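Uncharacterized protein (Staphylococcus aureus subsp. aureus, PDB 4H0A) is of unknown function but belongs to the CAP family of cysteine-rich secretory proteins, joining a CAP-associated N-terminal region to a CAP domain. Local coordinates at residues 147-158 with 168-177. Residues are numbered along the deposited sequence; the frame is centred on the assembly and turned at random.
Sequences LIKYGDIYAQVY and SVRFLTKEML. With EDO (1,2-ethanediol), chain C.
Gln156 and Arg170 meet on one face of an antiparallel hairpin, where they run alongside each other in the same direction. The amide oxygen takes two N-H groups of the guanidinium, with Gln156 OE1 2.9 Å from Arg170 NE and also 2.9 Å from Arg170 NH2. Amide and guanidinium planes lie only 16° apart, and NE comes almost straight onto the oxygen (C=O...N 160°). Arg170 leaves the strand extended and turns at chi3 (65°), which brings NE and NH2 round to this oxygen. The other end of the guanidinium is also held: Arg170 NH1 donates to O1 of an ethanediol, probably from the crystallisation liquor, at 3.0 Å, and forms a salt bridge with Asp281, while Gln156 NE2 is hydrogen-bonded to the hydroxyl of Tyr183. The hydroxyl of Tyr158 lies close to NH2, but the angle is poor for a hydrogen bond.

Beneath these side chains the backbones pair in regular register. Tyr154 and Leu172 exchange two bonds, as do Gln156 and Arg170, and Tyr158 N donates to Ser168 O. On the opposite face, the methyl of Ala155 makes an off-centre CH-pi contact with the Phe171 ring, CB 4.2 Å from its centroid. Ile153 and Tyr150 also touch that ring.

Past the strand, Thr173 is the N-cap of helix 174-180, its OG1 accepting a weak bond from Met176 N. One water takes the N-H of Lys174 and donates to Asp152 O in the type II' turn. The Tyr154 ring is held between Leu177 CD2 on one face and Lys149 CG on the other.

The hairpin is part of a seven-stranded antiparallel sheet: strand 145-150 flanks 153-159, strand 89-96 pairs with 166-172, helix 282-290 reaches Tyr158 and Arg170, and strand 125-128 packs against Lys174 and Leu177.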
ATOM      1  N   LEU A 147      12.627   6.301   2.914  1.00 55.57           N
ATOM      2  CA  LEU A 147      11.993   7.621   2.891  1.00 53.42           C
ATOM      3  C   LEU A 147      13.038   8.592   2.373  1.00 59.77           C
ATOM      4  O   LEU A 147      14.098   8.705   2.987  1.00 62.53           O
ATOM      5  CB  LEU A 147      11.499   8.018   4.284  1.00 53.72           C
ATOM      6  CG  LEU A 147      10.778   9.369   4.392  1.00 56.33           C
ATOM      7  CD1 LEU A 147       9.530   9.415   3.487  1.00 52.72           C
ATOM      8  CD2 LEU A 147      10.363   9.644   5.827  1.00 57.80           C
ATOM      9  N   ILE A 148      12.790   9.236   1.225  1.00 54.13           N
ATOM     10  CA  ILE A 148      13.763  10.148   0.609  1.00 55.14           C
ATOM     11  C   ILE A 148      13.133  11.508   0.449  1.00 59.16           C
ATOM     12  O   ILE A 148      12.000  11.581  -0.010  1.00 56.33           O
ATOM     13  CB  ILE A 148      14.258   9.609  -0.767  1.00 57.21           C
ATOM     14  CG1 ILE A 148      14.730   8.136  -0.667  1.00 58.24           C
ATOM     15  CG2 ILE A 148      15.383  10.502  -1.319  1.00 58.73           C
ATOM     16  CD1 ILE A 148      15.062   7.462  -1.991  1.00 57.54           C
ATOM     17  N   LYS A 149      13.869  12.588   0.776  1.00 58.06           N
ATOM     18  CA  LYS A 149      13.350  13.936   0.586  1.00 57.71           C
ATOM     19  C   LYS A 149      13.844  14.442  -0.766  1.00 61.65           C
ATOM     20  O   LYS A 149      15.048  14.459  -1.000  1.00 62.55           O
ATOM     21  CB  LYS A 149      13.788  14.866   1.729  1.00 62.43           C
ATOM     22  CG  LYS A 149      13.068  16.210   1.728  1.00 68.80           C
ATOM     23  CD  LYS A 149      13.404  17.042   2.962  1.00 78.44           C
ATOM     24  CE  LYS A 149      12.752  18.405   2.926  1.00 85.17           C
ATOM     25  NZ  LYS A 149      12.943  19.149   4.198  1.00101.00           N
ATOM     26  N   TYR A 150      12.917  14.791  -1.670  1.00 57.22           N
ATOM     27  CA  TYR A 150      13.213  15.351  -2.992  1.00 56.85           C
ATOM     28  C   TYR A 150      12.648  16.749  -3.017  1.00 62.29           C
ATOM     29  O   TYR A 150      11.428  16.911  -3.089  1.00 60.35           O
ATOM     30  CB  TYR A 150      12.591  14.498  -4.109  1.00 54.33           C
ATOM     31  CG  TYR A 150      13.270  13.162  -4.303  1.00 54.81           C
ATOM     32  CD1 TYR A 150      14.572  13.081  -4.781  1.00 58.71           C
ATOM     33  CD2 TYR A 150      12.595  11.975  -4.051  1.00 53.44           C
ATOM     34  CE1 TYR A 150      15.204  11.856  -4.959  1.00 57.58           C
ATOM     35  CE2 TYR A 150      13.207  10.741  -4.252  1.00 54.14           C
ATOM     36  CZ  TYR A 150      14.508  10.684  -4.720  1.00 60.61           C
ATOM     37  OH  TYR A 150      15.122   9.470  -4.914  1.00 57.68           O
ATOM     38  N   GLY A 151      13.513  17.749  -2.901  1.00 61.97           N
ATOM     39  CA  GLY A 151      13.062  19.130  -2.824  1.00 63.10           C
ATOM     40  C   GLY A 151      12.253  19.309  -1.554  1.00 65.63           C
ATOM     41  O   GLY A 151      12.735  18.944  -0.480  1.00 66.15           O
ATOM     42  N   ASP A 152      11.000  19.789  -1.680  1.00 60.25           N
ATOM     43  CA  ASP A 152      10.084  19.994  -0.543  1.00 59.74           C
ATOM     44  C   ASP A 152       9.115  18.806  -0.349  1.00 59.64           C
ATOM     45  O   ASP A 152       8.265  18.871   0.541  1.00 57.93           O
ATOM     46  CB  ASP A 152       9.260  21.287  -0.732  1.00 62.37           C
ATOM     47  N   ILE A 153       9.225  17.728  -1.161  1.00 54.09           N
ATOM     48  CA  ILE A 153       8.327  16.572  -1.021  1.00 51.19           C
ATOM     49  C   ILE A 153       9.135  15.333  -0.662  1.00 55.57           C
ATOM     50  O   ILE A 153      10.373  15.384  -0.603  1.00 56.69           O
ATOM     51  CB  ILE A 153       7.447  16.355  -2.286  1.00 51.87           C
ATOM     52  CG1 ILE A 153       8.283  16.061  -3.557  1.00 52.55           C
ATOM     53  CG2 ILE A 153       6.546  17.570  -2.493  1.00 52.28           C
ATOM     54  CD1 ILE A 153       7.461  15.412  -4.675  1.00 56.91           C
ATOM     55  N   TYR A 154       8.426  14.221  -0.392  1.00 49.69           N
ATOM     56  CA  TYR A 154       9.046  12.966  -0.010  1.00 49.91           C
ATOM     57  C   TYR A 154       8.665  11.857  -0.950  1.00 51.30           C
ATOM     58  O   TYR A 154       7.679  11.952  -1.690  1.00 48.44           O
ATOM     59  CB  TYR A 154       8.630  12.588   1.420  1.00 51.99           C
ATOM     60  CG  TYR A 154       9.177  13.541   2.455  1.00 56.75           C
ATOM     61  CD1 TYR A 154       8.541  14.747   2.725  1.00 59.53           C
ATOM     62  CD2 TYR A 154      10.364  13.267   3.124  1.00 59.67           C
ATOM     63  CE1 TYR A 154       9.055  15.645   3.658  1.00 63.37           C
ATOM     64  CE2 TYR A 154      10.887  14.157   4.062  1.00 63.27           C
ATOM     65  CZ  TYR A 154      10.234  15.351   4.320  1.00 68.99           C
ATOM     66  OH  TYR A 154      10.726  16.255   5.231  1.00 72.03           O
ATOM     67  N   ALA A 155       9.451  10.794  -0.912  1.00 49.36           N
ATOM     68  CA  ALA A 155       9.180   9.580  -1.664  1.00 46.77           C
ATOM     69  C   ALA A 155       9.431   8.394  -0.782  1.00 50.28           C
ATOM     70  O   ALA A 155      10.438   8.360  -0.071  1.00 51.91           O
ATOM     71  CB  ALA A 155      10.049   9.494  -2.908  1.00 48.23           C
ATOM     72  N   GLN A 156       8.502   7.444  -0.790  1.00 45.66           N
ATOM     73  CA  GLN A 156       8.657   6.155  -0.139  1.00 45.14           C
ATOM     74  C   GLN A 156       8.970   5.183  -1.252  1.00 46.12           C
ATOM     75  O   GLN A 156       8.157   5.052  -2.170  1.00 42.80           O
ATOM     76  CB  GLN A 156       7.397   5.749   0.612  1.00 44.62           C
ATOM     77  CG  GLN A 156       7.021   6.699   1.737  1.00 45.55           C
ATOM     78  CD  GLN A 156       5.865   6.101   2.470  1.00 53.49           C
ATOM     79  OE1 GLN A 156       4.711   6.273   2.078  1.00 46.12           O
ATOM     80  NE2 GLN A 156       6.156   5.208   3.402  1.00 46.28           N
ATOM     81  N   VAL A 157      10.159   4.572  -1.232  1.00 44.84           N
ATOM     82  CA  VAL A 157      10.596   3.631  -2.255  1.00 44.00           C
ATOM     83  C   VAL A 157      10.441   2.224  -1.701  1.00 47.90           C
ATOM     84  O   VAL A 157      11.161   1.850  -0.777  1.00 48.68           O
ATOM     85  CB  VAL A 157      12.056   3.917  -2.685  1.00 49.04           C
ATOM     86  CG1 VAL A 157      12.456   3.031  -3.866  1.00 48.37           C
ATOM     87  CG2 VAL A 157      12.232   5.392  -3.024  1.00 49.18           C
ATOM     88  N   TYR A 158       9.520   1.444  -2.272  1.00 42.43           N
ATOM     89  CA  TYR A 158       9.246   0.081  -1.824  1.00 42.76           C
ATOM     90  C   TYR A 158      10.097  -0.906  -2.576  1.00 49.60           C
ATOM     91  O   TYR A 158      10.026  -0.941  -3.801  1.00 47.77           O
ATOM     92  CB  TYR A 158       7.768  -0.251  -2.029  1.00 40.96           C
ATOM     93  CG  TYR A 158       6.860   0.649  -1.225  1.00 41.46           C
ATOM     94  CD1 TYR A 158       6.686   0.456   0.137  1.00 44.78           C
ATOM     95  CD2 TYR A 158       6.198   1.718  -1.821  1.00 40.42           C
ATOM     96  CE1 TYR A 158       5.851   1.284   0.887  1.00 46.48           C
ATOM     97  CE2 TYR A 158       5.370   2.559  -1.083  1.00 40.58           C
ATOM     98  CZ  TYR A 158       5.183   2.329   0.269  1.00 48.79           C
ATOM     99  OH  TYR A 158       4.348   3.155   0.980  1.00 44.13           O
ATOM    100  N   SER A 168       7.606  -0.256  -6.295  1.00 40.80           N
ATOM    101  CA  SER A 168       6.669   0.848  -6.421  1.00 37.83           C
ATOM    102  C   SER A 168       7.230   2.069  -5.714  1.00 41.44           C
ATOM    103  O   SER A 168       8.180   1.946  -4.936  1.00 43.17           O
ATOM    104  CB  SER A 168       5.329   0.440  -5.803  1.00 40.18           C
ATOM    105  OG  SER A 168       5.481  -0.019  -4.470  1.00 43.55           O
ATOM    106  N   VAL A 169       6.691   3.247  -6.015  1.00 37.49           N
ATOM    107  CA  VAL A 169       7.118   4.492  -5.366  1.00 38.14           C
ATOM    108  C   VAL A 169       5.891   5.295  -5.003  1.00 41.92           C
ATOM    109  O   VAL A 169       4.953   5.370  -5.801  1.00 40.48           O
ATOM    110  CB  VAL A 169       8.071   5.339  -6.250  1.00 42.48           C
ATOM    111  CG1 VAL A 169       8.499   6.622  -5.526  1.00 42.89           C
ATOM    112  CG2 VAL A 169       9.288   4.527  -6.692  1.00 44.05           C
ATOM    113  N   ARG A 170       5.894   5.913  -3.819  1.00 38.28           N
ATOM    114  CA  ARG A 170       4.833   6.827  -3.431  1.00 36.26           C
ATOM    115  C   ARG A 170       5.458   8.172  -3.182  1.00 40.76           C
ATOM    116  O   ARG A 170       6.281   8.286  -2.274  1.00 41.50           O
ATOM    117  CB  ARG A 170       4.037   6.365  -2.196  1.00 36.99           C
ATOM    118  CG  ARG A 170       3.065   7.459  -1.683  1.00 39.18           C
ATOM    119  CD  ARG A 170       1.916   6.887  -0.891  1.00 40.86           C
ATOM    120  NE  ARG A 170       2.373   6.251   0.342  1.00 41.22           N
ATOM    121  CZ  ARG A 170       1.621   5.470   1.110  1.00 46.38           C
ATOM    122  NH1 ARG A 170       0.349   5.239   0.795  1.00 36.99           N
ATOM    123  NH2 ARG A 170       2.128   4.924   2.206  1.00 37.42           N
ATOM    124  N   PHE A 171       5.113   9.180  -4.005  1.00 36.78           N
ATOM    125  CA  PHE A 171       5.569  10.553  -3.776  1.00 37.56           C
ATOM    126  C   PHE A 171       4.490  11.214  -2.948  1.00 41.74           C
ATOM    127  O   PHE A 171       3.314  11.058  -3.290  1.00 40.25           O
ATOM    128  CB  PHE A 171       5.816  11.299  -5.085  1.00 39.68           C
ATOM    129  CG  PHE A 171       7.074  10.868  -5.799  1.00 43.16           C
ATOM    130  CD1 PHE A 171       7.039   9.858  -6.746  1.00 45.04           C
ATOM    131  CD2 PHE A 171       8.281  11.525  -5.577  1.00 46.97           C
ATOM    132  CE1 PHE A 171       8.192   9.492  -7.440  1.00 47.48           C
ATOM    133  CE2 PHE A 171       9.431  11.158  -6.270  1.00 51.62           C
ATOM    134  CZ  PHE A 171       9.381  10.141  -7.194  1.00 49.08           C
ATOM    135  N   LEU A 172       4.843  11.916  -1.862  1.00 39.15           N
ATOM    136  CA  LEU A 172       3.817  12.535  -1.020  1.00 39.47           C
ATOM    137  C   LEU A 172       4.352  13.715  -0.218  1.00 45.12           C
ATOM    138  O   LEU A 172       5.560  13.865  -0.041  1.00 45.10           O
ATOM    139  CB  LEU A 172       3.171  11.496  -0.071  1.00 38.96           C
ATOM    140  CG  LEU A 172       3.967  10.994   1.162  1.00 44.75           C
ATOM    141  CD1 LEU A 172       3.156   9.949   1.916  1.00 43.57           C
ATOM    142  CD2 LEU A 172       5.323  10.392   0.768  1.00 49.37           C
ATOM    143  N   THR A 173       3.429  14.558   0.261  1.00 43.65           N
ATOM    144  CA  THR A 173       3.788  15.721   1.066  1.00 45.32           C
ATOM    145  C   THR A 173       4.006  15.314   2.510  1.00 49.58           C
ATOM    146  O   THR A 173       3.561  14.250   2.938  1.00 47.42           O
ATOM    147  CB  THR A 173       2.702  16.798   0.991  1.00 49.43           C
ATOM    148  OG1 THR A 173       1.518  16.296   1.607  1.00 44.41           O
ATOM    149  CG2 THR A 173       2.412  17.239  -0.437  1.00 50.67           C
ATOM    150  N   LYS A 174       4.655  16.186   3.274  1.00 49.04           N
ATOM    151  CA  LYS A 174       4.863  15.960   4.701  1.00 50.46           C
ATOM    152  C   LYS A 174       3.520  15.828   5.483  1.00 53.08           C
ATOM    153  O   LYS A 174       3.449  15.036   6.424  1.00 52.10           O
ATOM    154  CB  LYS A 174       5.721  17.077   5.306  1.00 54.89           C
ATOM    155  CG  LYS A 174       5.163  18.491   5.205  1.00 60.54           C
ATOM    156  CD  LYS A 174       6.250  19.504   5.632  1.00 66.50           C
ATOM    157  CE  LYS A 174       5.816  20.934   5.439  1.00 70.28           C
ATOM    158  NZ  LYS A 174       4.798  21.356   6.429  1.00 73.98           N
ATOM    159  N   GLU A 175       2.444  16.512   5.056  1.00 50.08           N
ATOM    160  CA  GLU A 175       1.170  16.393   5.798  1.00 49.88           C
ATOM    161  C   GLU A 175       0.547  15.035   5.518  1.00 49.52           C
ATOM    162  O   GLU A 175       0.027  14.447   6.461  1.00 48.36           O
ATOM    163  CB  GLU A 175       0.149  17.546   5.620  1.00 52.25           C
ATOM    164  CG  GLU A 175       0.319  18.458   4.427  1.00 67.19           C
ATOM    165  CD  GLU A 175       1.517  19.390   4.414  1.00 76.88           C
ATOM    166  OE1 GLU A 175       1.730  20.127   5.404  1.00 72.66           O
ATOM    167  OE2 GLU A 175       2.273  19.345   3.417  1.00 60.35           O
HETATM  168  N   MSE A 176       0.689  14.464   4.291  1.00 43.76           N
HETATM  169  CA  MSE A 176       0.175  13.112   4.058  1.00 42.30           C
HETATM  170  C   MSE A 176       0.996  12.117   4.869  1.00 47.98           C
HETATM  171  O   MSE A 176       0.443  11.191   5.455  1.00 48.39           O
HETATM  172  CB  MSE A 176       0.219  12.726   2.555  1.00 42.22           C
HETATM  173  CG  MSE A 176      -0.348  11.342   2.268  1.00 47.30           C
HETATM  174 SE   MSE A 176      -2.282  11.407   2.265  0.75 53.12          SE
HETATM  175  CE  MSE A 176      -2.687  10.675   3.892  1.00 51.34           C
ATOM    176  N   LEU A 177       2.310  12.295   4.882  1.00 46.25           N
ATOM    177  CA  LEU A 177       3.206  11.417   5.622  1.00 49.16           C
ATOM    178  C   LEU A 177       2.857  11.422   7.135  1.00 54.67           C
ATOM    179  O   LEU A 177       2.787  10.356   7.741  1.00 54.42           O
ATOM    180  CB  LEU A 177       4.659  11.881   5.387  1.00 51.62           C
ATOM    181  CG  LEU A 177       5.772  10.938   5.761  1.00 58.76           C
ATOM    182  CD1 LEU A 177       5.733   9.666   4.956  1.00 56.53           C
ATOM    183  CD2 LEU A 177       7.114  11.607   5.541  1.00 63.93           C
TER
HETATM  184  C1  EDO C 401      -2.586   5.277  -1.061  1.00 40.59           C
HETATM  185  O1  EDO C 401      -1.400   5.909  -1.511  1.00 35.22           O
HETATM  186  C2  EDO C 401      -3.388   6.403  -0.356  1.00 43.37           C
HETATM  187  O2  EDO C 401      -4.580   5.894   0.194  1.00 44.16           O
HETATM  188  O   HOH W   1       5.901  18.113   1.797  1.00 47.81           O